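Local coordinates for protein transcriptional regulator (PDB 2WUI) that represses transcription as a TetR-family regulator central to antibiotic resistance in Pseudomonas aeruginosa, probably by binding DNA through a helix-turn-helix motif, at residues Lys27-Thr32 / Asn54-Cys59; Ile161-Leu166 / Ala194-Leu199. All coordinates share one frame; numbering follows the deposited sequence.

Contact 1. Residues Lys27-Thr32 / Asn54-Cys59; sequences KGVGTT and NKIEVC
Val29 and Ile56, like Thr32 and Lys55, have CA atoms 8.2 Å apart, too far for backbone bonds between loop 27-32 and the start of helix 55-67. From Val29 to Thr31 the loop takes helical backbone angles, and this local turn gathers several carbonyl oxygens around one lysine. Lys55 NZ gives a hydrogen bond of 2.7 Å to Val29 O, which it meets in the carbonyl plane at a C=O...N angle of 149°. A second bond, also 2.7 Å from Lys55 NZ, runs to Thr32 O and is almost in line with that carbonyl (166°). Gly30 O adds a weak third at 3.1 Å from Lys55 NZ. A chi1 of 76° tucks CG in beside both the backbone N and the carbonyl carbon; extended from there, Lys55 spans the gap, and the three carbonyl dipoles probably help to stabilise its charge. Beside this polar grip, Val29 CG2 and Ile56 CD1 meet loosely at 4.5 Å. The contact brackets the predicted helix-turn-helix: Val29 and Thr32 pack on Phe24 of helix 11-26, Thr32 also on Leu37 of helix 34-41, while Ile56 touches Leu122 of helix 120-146.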
ATOM      1  N   LYS A  27      -0.593  18.214  13.956  1.00159.02           N
ATOM      2  CA  LYS A  27      -0.050  17.211  14.883  1.00162.15           C
ATOM      3  C   LYS A  27      -0.969  15.997  15.045  1.00159.02           C
ATOM      4  O   LYS A  27      -2.192  16.127  14.955  1.00159.92           O
ATOM      5  CB  LYS A  27       0.185  17.823  16.260  1.00162.00           C
ATOM      6  CG  LYS A  27       1.484  18.584  16.375  1.00171.99           C
ATOM      7  CD  LYS A  27       1.308  20.079  16.126  1.00173.79           C
ATOM      8  CE  LYS A  27       2.678  20.740  16.001  1.00173.28           C
ATOM      9  NZ  LYS A  27       3.567  20.012  15.037  1.00169.97           N
ATOM     10  N   GLY A  28      -0.385  14.828  15.308  1.00151.75           N
ATOM     11  CA  GLY A  28      -1.156  13.608  15.514  1.00146.33           C
ATOM     12  C   GLY A  28      -2.322  13.754  16.487  1.00146.95           C
ATOM     13  O   GLY A  28      -2.471  14.791  17.132  1.00149.92           O
ATOM     14  N   VAL A  29      -3.147  12.716  16.602  1.00143.20           N
ATOM     15  CA  VAL A  29      -4.305  12.764  17.492  1.00141.45           C
ATOM     16  C   VAL A  29      -3.923  12.530  18.950  1.00146.24           C
ATOM     17  O   VAL A  29      -4.573  13.055  19.857  1.00144.41           O
ATOM     18  CB  VAL A  29      -5.415  11.772  17.070  1.00139.85           C
ATOM     19  CG1 VAL A  29      -4.843  10.623  16.266  1.00139.83           C
ATOM     20  CG2 VAL A  29      -6.179  11.262  18.287  1.00137.99           C
ATOM     21  N   GLY A  30      -2.870  11.747  19.173  1.00146.87           N
ATOM     22  CA  GLY A  30      -2.390  11.491  20.518  1.00143.68           C
ATOM     23  C   GLY A  30      -1.751  12.716  21.154  1.00154.28           C
ATOM     24  O   GLY A  30      -1.858  12.943  22.368  1.00154.65           O
ATOM     25  N   THR A  31      -1.082  13.517  20.332  1.00156.86           N
ATOM     26  CA  THR A  31      -0.364  14.690  20.834  1.00156.53           C
ATOM     27  C   THR A  31      -1.219  15.959  20.859  1.00151.27           C
ATOM     28  O   THR A  31      -0.919  16.902  21.577  1.00156.26           O
ATOM     29  CB  THR A  31       0.924  14.956  20.021  1.00160.23           C
ATOM     30  OG1 THR A  31       1.612  13.717  19.775  1.00154.81           O
ATOM     31  CG2 THR A  31       1.837  15.927  20.768  1.00157.59           C
ATOM     32  N   THR A  32      -2.281  15.988  20.068  1.00150.84           N
ATOM     33  CA  THR A  32      -3.191  17.129  20.097  1.00151.08           C
ATOM     34  C   THR A  32      -4.064  17.125  21.363  1.00148.63           C
ATOM     35  O   THR A  32      -4.483  16.072  21.837  1.00150.15           O
ATOM     36  CB  THR A  32      -4.083  17.179  18.835  1.00145.29           C
ATOM     37  OG1 THR A  32      -5.246  17.969  19.096  1.00141.71           O
ATOM     38  CG2 THR A  32      -4.535  15.793  18.457  1.00147.47           C
ATOM     39  N   ASN A  54     -14.599  14.661  25.289  1.00151.92           N
ATOM     40  CA  ASN A  54     -13.183  14.365  25.098  1.00146.90           C
ATOM     41  C   ASN A  54     -12.731  14.829  23.717  1.00145.10           C
ATOM     42  O   ASN A  54     -13.552  15.026  22.819  1.00144.76           O
ATOM     43  CB  ASN A  54     -12.935  12.853  25.210  1.00137.90           C
ATOM     44  CG  ASN A  54     -14.001  12.138  26.030  1.00143.12           C
ATOM     45  OD1 ASN A  54     -14.426  11.030  25.691  1.00143.26           O
ATOM     46  ND2 ASN A  54     -14.441  12.768  27.114  1.00147.41           N
ATOM     47  N   LYS A  55     -11.429  14.997  23.533  1.00141.82           N
ATOM     48  CA  LYS A  55     -10.920  15.207  22.190  1.00139.40           C
ATOM     49  C   LYS A  55     -11.277  13.976  21.361  1.00140.73           C
ATOM     50  O   LYS A  55     -11.613  14.085  20.185  1.00142.17           O
ATOM     51  CB  LYS A  55      -9.405  15.389  22.192  1.00138.47           C
ATOM     52  CG  LYS A  55      -8.637  14.081  22.370  1.00138.84           C
ATOM     53  CD  LYS A  55      -7.211  14.204  21.864  1.00139.83           C
ATOM     54  CE  LYS A  55      -6.337  13.109  22.440  1.00139.26           C
ATOM     55  NZ  LYS A  55      -4.911  13.534  22.477  1.00141.96           N
ATOM     56  N   ILE A  56     -11.198  12.798  21.970  1.00135.04           N
ATOM     57  CA  ILE A  56     -11.534  11.587  21.246  1.00136.60           C
ATOM     58  C   ILE A  56     -12.942  11.729  20.713  1.00136.12           C
ATOM     59  O   ILE A  56     -13.232  11.349  19.579  1.00133.19           O
ATOM     60  CB  ILE A  56     -11.461  10.335  22.137  1.00137.08           C
ATOM     61  CG1 ILE A  56     -10.009   9.928  22.353  1.00131.98           C
ATOM     62  CG2 ILE A  56     -12.191   9.175  21.481  1.00129.05           C
ATOM     63  CD1 ILE A  56      -9.292   9.603  21.062  1.00124.38           C
ATOM     64  N   GLU A  57     -13.816  12.280  21.546  1.00138.61           N
ATOM     65  CA  GLU A  57     -15.196  12.494  21.141  1.00141.23           C
ATOM     66  C   GLU A  57     -15.261  13.445  19.946  1.00138.43           C
ATOM     67  O   GLU A  57     -15.879  13.152  18.931  1.00136.21           O
ATOM     68  CB  GLU A  57     -16.017  13.046  22.307  1.00145.97           C
ATOM     69  CG  GLU A  57     -17.505  12.877  22.114  1.00151.26           C
ATOM     70  CD  GLU A  57     -17.868  11.437  21.790  1.00164.65           C
ATOM     71  OE1 GLU A  57     -17.260  10.525  22.404  1.00164.17           O
ATOM     72  OE2 GLU A  57     -18.755  11.221  20.925  1.00164.96           O
ATOM     73  N   VAL A  58     -14.606  14.587  20.067  1.00137.97           N
ATOM     74  CA  VAL A  58     -14.608  15.553  18.991  1.00138.93           C
ATOM     75  C   VAL A  58     -14.168  14.836  17.732  1.00130.75           C
ATOM     76  O   VAL A  58     -14.548  15.196  16.625  1.00134.98           O
ATOM     77  CB  VAL A  58     -13.629  16.717  19.272  1.00139.68           C
ATOM     78  CG1 VAL A  58     -12.322  16.498  18.536  1.00137.77           C
ATOM     79  CG2 VAL A  58     -14.234  18.039  18.856  1.00136.88           C
ATOM     80  N   CYS A  59     -13.360  13.805  17.906  1.00132.03           N
ATOM     81  CA  CYS A  59     -12.705  13.193  16.765  1.00132.92           C
ATOM     82  C   CYS A  59     -13.599  12.233  15.999  1.00134.73           C
ATOM     83  O   CYS A  59     -13.660  12.259  14.763  1.00133.44           O
ATOM     84  CB  CYS A  59     -11.463  12.458  17.209  1.00128.73           C
ATOM     85  SG  CYS A  59     -10.475  12.114  15.791  1.00127.04           S
TER

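Contact 2. Residues Ile161-Leu166 / Ala194-Leu199; sequences IYLQSL and AGLDSL
Gly195 O sits at the edge of the Tyr162 ring, near its plane, with Tyr162 CE1 3.6 Å away, and it also receives two donors from its own helix. Ser198 OG donates to Gly195 O at 2.9 Å, tilted 21° from the carbonyl plane, and Ser198 N adds a weak backbone bond. The serine hydroxyl is thus folded back on its own helix, and Ser198 OG also comes to 3.0 Å from Tyr162 CE1.

Tyr162 starts out toward helix 185-201, and a chi1 of -176°, placing CG across from the backbone N, carries its ring over to Ser198 and Leu199. Tyr162 and Leu199 run past one another head to tail, CD1 of the tyrosine ring 3.7 Å from Leu199 CD2. Leu163 extends the apolar surface: its CD2 comes to 3.6 Å from Leu196 CD2, the two side chains crossing at about a right angle, and the same methyl lies 3.7 Å from Leu199 CD1. At Gly195 the missing side chain lets Leu166 reach the backbone itself, CD1 of the leucine standing 3.8 Å from CA of the glycine.

The segments run nearly antiparallel (167°), with axes 10.3 Å apart, and the seam is buried. Leu163 and Leu196 both touch Leu85 of helix 81-97, while Leu199 packs on Leu150 and Leu205. The hydroxyl of the same ring, Tyr162 OH, is hydrogen-bonded to Tyr162 OH of the second subunit, and Leu166 packs on that subunit's Tyr162. Helices 156-174 and 185-201 therefore form a pair that also meets the partner chain, consistent with the four-helix bundle, two helices from each subunit, through which TetR-family regulators commonly dimerise.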
ATOM      1  N   ILE A 161     -10.202 -10.106  -3.852  1.00115.84           N
ATOM      2  CA  ILE A 161      -8.812  -9.899  -3.469  1.00116.33           C
ATOM      3  C   ILE A 161      -8.089  -9.252  -4.652  1.00115.94           C
ATOM      4  O   ILE A 161      -7.279  -8.344  -4.468  1.00121.66           O
ATOM      5  CB  ILE A 161      -8.110 -11.199  -3.025  1.00117.74           C
ATOM      6  CG1 ILE A 161      -8.707 -11.712  -1.714  1.00111.68           C
ATOM      7  CG2 ILE A 161      -6.634 -10.957  -2.834  1.00115.62           C
ATOM      8  CD1 ILE A 161      -8.127 -13.026  -1.259  1.00110.32           C
ATOM      9  N   TYR A 162      -8.428  -9.678  -5.864  1.00112.44           N
ATOM     10  CA  TYR A 162      -7.820  -9.107  -7.058  1.00114.59           C
ATOM     11  C   TYR A 162      -8.179  -7.629  -7.217  1.00111.85           C
ATOM     12  O   TYR A 162      -7.298  -6.780  -7.262  1.00114.80           O
ATOM     13  CB  TYR A 162      -8.224  -9.914  -8.302  1.00114.98           C
ATOM     14  CG  TYR A 162      -7.558  -9.467  -9.589  1.00108.33           C
ATOM     15  CD1 TYR A 162      -8.245  -8.721 -10.524  1.00109.10           C
ATOM     16  CD2 TYR A 162      -6.246  -9.815  -9.875  1.00112.43           C
ATOM     17  CE1 TYR A 162      -7.643  -8.313 -11.714  1.00110.87           C
ATOM     18  CE2 TYR A 162      -5.636  -9.416 -11.063  1.00112.45           C
ATOM     19  CZ  TYR A 162      -6.346  -8.659 -11.978  1.00109.49           C
ATOM     20  OH  TYR A 162      -5.772  -8.238 -13.162  1.00116.16           O
ATOM     21  N   LEU A 163      -9.466  -7.313  -7.297  1.00111.79           N
ATOM     22  CA  LEU A 163      -9.892  -5.913  -7.424  1.00114.83           C
ATOM     23  C   LEU A 163      -9.389  -5.035  -6.267  1.00118.28           C
ATOM     24  O   LEU A 163      -8.796  -3.970  -6.475  1.00118.87           O
ATOM     25  CB  LEU A 163     -11.420  -5.830  -7.535  1.00111.04           C
ATOM     26  CG  LEU A 163     -12.022  -5.390  -8.877  1.00108.90           C
ATOM     27  CD1 LEU A 163     -10.954  -5.394  -9.949  1.00110.82           C
ATOM     28  CD2 LEU A 163     -13.215  -6.282  -9.280  1.00104.92           C
ATOM     29  N   GLN A 164      -9.639  -5.497  -5.047  1.00122.19           N
ATOM     30  CA  GLN A 164      -9.249  -4.784  -3.847  1.00115.73           C
ATOM     31  C   GLN A 164      -7.736  -4.509  -3.860  1.00119.45           C
ATOM     32  O   GLN A 164      -7.315  -3.384  -3.597  1.00121.62           O
ATOM     33  CB  GLN A 164      -9.650  -5.598  -2.625  1.00119.13           C
ATOM     34  CG  GLN A 164     -10.565  -4.848  -1.699  1.00127.11           C
ATOM     35  CD  GLN A 164     -10.025  -3.485  -1.412  1.00137.98           C
ATOM     36  OE1 GLN A 164     -10.663  -2.458  -1.723  1.00138.09           O
ATOM     37  NE2 GLN A 164      -8.813  -3.448  -0.841  1.00131.15           N
ATOM     38  N   SER A 165      -6.915  -5.505  -4.204  1.00112.72           N
ATOM     39  CA  SER A 165      -5.484  -5.240  -4.400  1.00112.89           C
ATOM     40  C   SER A 165      -5.253  -4.146  -5.429  1.00114.42           C
ATOM     41  O   SER A 165      -4.546  -3.181  -5.173  1.00116.17           O
ATOM     42  CB  SER A 165      -4.725  -6.496  -4.835  1.00116.13           C
ATOM     43  OG  SER A 165      -4.568  -7.401  -3.755  1.00118.69           O
ATOM     44  N   LEU A 166      -5.847  -4.298  -6.604  1.00117.76           N
ATOM     45  CA  LEU A 166      -5.540  -3.386  -7.698  1.00115.37           C
ATOM     46  C   LEU A 166      -5.810  -1.957  -7.247  1.00114.67           C
ATOM     47  O   LEU A 166      -4.977  -1.076  -7.423  1.00112.27           O
ATOM     48  CB  LEU A 166      -6.344  -3.738  -8.961  1.00115.29           C
ATOM     49  CG  LEU A 166      -5.939  -3.125 -10.313  1.00116.36           C
ATOM     50  CD1 LEU A 166      -6.849  -3.572 -11.468  1.00113.69           C
ATOM     51  CD2 LEU A 166      -5.956  -1.619 -10.230  1.00128.97           C
ATOM     52  N   ALA A 194      -9.794  -2.599 -17.201  1.00112.12           N
ATOM     53  CA  ALA A 194      -8.924  -3.722 -17.538  1.00115.02           C
ATOM     54  C   ALA A 194      -8.846  -4.719 -16.385  1.00117.18           C
ATOM     55  O   ALA A 194      -8.565  -5.894 -16.576  1.00123.63           O
ATOM     56  CB  ALA A 194      -7.536  -3.226 -17.905  1.00110.83           C
ATOM     57  N   GLY A 195      -9.094  -4.249 -15.177  1.00116.10           N
ATOM     58  CA  GLY A 195      -9.082  -5.145 -14.041  1.00117.00           C
ATOM     59  C   GLY A 195     -10.342  -5.972 -14.101  1.00117.39           C
ATOM     60  O   GLY A 195     -10.318  -7.182 -13.858  1.00119.20           O
ATOM     61  N   LEU A 196     -11.445  -5.311 -14.441  1.00117.25           N
ATOM     62  CA  LEU A 196     -12.744  -5.962 -14.517  1.00117.70           C
ATOM     63  C   LEU A 196     -12.828  -6.983 -15.661  1.00122.31           C
ATOM     64  O   LEU A 196     -13.471  -8.028 -15.532  1.00119.47           O
ATOM     65  CB  LEU A 196     -13.822  -4.905 -14.647  1.00118.37           C
ATOM     66  CG  LEU A 196     -13.811  -3.993 -13.424  1.00124.58           C
ATOM     67  CD1 LEU A 196     -14.445  -2.650 -13.721  1.00116.43           C
ATOM     68  CD2 LEU A 196     -14.528  -4.693 -12.270  1.00127.39           C
ATOM     69  N   ASP A 197     -12.170  -6.704 -16.779  1.00123.23           N
ATOM     70  CA  ASP A 197     -12.145  -7.691 -17.853  1.00124.41           C
ATOM     71  C   ASP A 197     -11.555  -8.990 -17.339  1.00126.30           C
ATOM     72  O   ASP A 197     -12.083 -10.067 -17.618  1.00131.53           O
ATOM     73  CB  ASP A 197     -11.330  -7.209 -19.058  1.00129.18           C
ATOM     74  CG  ASP A 197     -12.097  -6.224 -19.929  1.00137.43           C
ATOM     75  OD1 ASP A 197     -12.682  -5.266 -19.370  1.00137.64           O
ATOM     76  OD2 ASP A 197     -12.115  -6.408 -21.173  1.00146.65           O
ATOM     77  N   SER A 198     -10.463  -8.906 -16.586  1.00124.05           N
ATOM     78  CA  SER A 198      -9.763 -10.129 -16.251  1.00118.17           C
ATOM     79  C   SER A 198     -10.691 -11.015 -15.446  1.00114.80           C
ATOM     80  O   SER A 198     -10.643 -12.225 -15.583  1.00122.68           O
ATOM     81  CB  SER A 198      -8.462  -9.866 -15.521  1.00112.17           C
ATOM     82  OG  SER A 198      -8.741  -9.588 -14.166  1.00122.30           O
ATOM     83  N   LEU A 199     -11.575 -10.433 -14.645  1.00116.31           N
ATOM     84  CA  LEU A 199     -12.551 -11.281 -13.960  1.00118.22           C
ATOM     85  C   LEU A 199     -13.360 -11.989 -15.022  1.00117.53           C
ATOM     86  O   LEU A 199     -13.629 -13.185 -14.919  1.00121.70           O
ATOM     87  CB  LEU A 199     -13.501 -10.504 -13.038  1.00117.34           C
ATOM     88  CG  LEU A 199     -12.977  -9.581 -11.933  1.00118.08           C
ATOM     89  CD1 LEU A 199     -13.961  -9.590 -10.783  1.00116.15           C
ATOM     90  CD2 LEU A 199     -11.598  -9.979 -11.445  1.00115.49           C
TER

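The two contacts illustrate how a helical regulator varies its chemistry with place. Contact 1, within the TetR-family region, is partly buried and joins a loop to a helix start chiefly through one lysine and backbone carbonyls. Contact 2 is the buried one, a helix-helix seam dominated by leucines and a tyrosine; its clearest side-chain bonds lie within a helix or reach the second subunit. No helix is common to both: their centres are about 37 Å apart, their nearest atoms about 22 Å, and they lie on opposite sides of the chain's centre. Contact 1 closes before contact 2 opens, and no other chain of the assembly touches contact 1, whereas contact 2 borders the dimer partner.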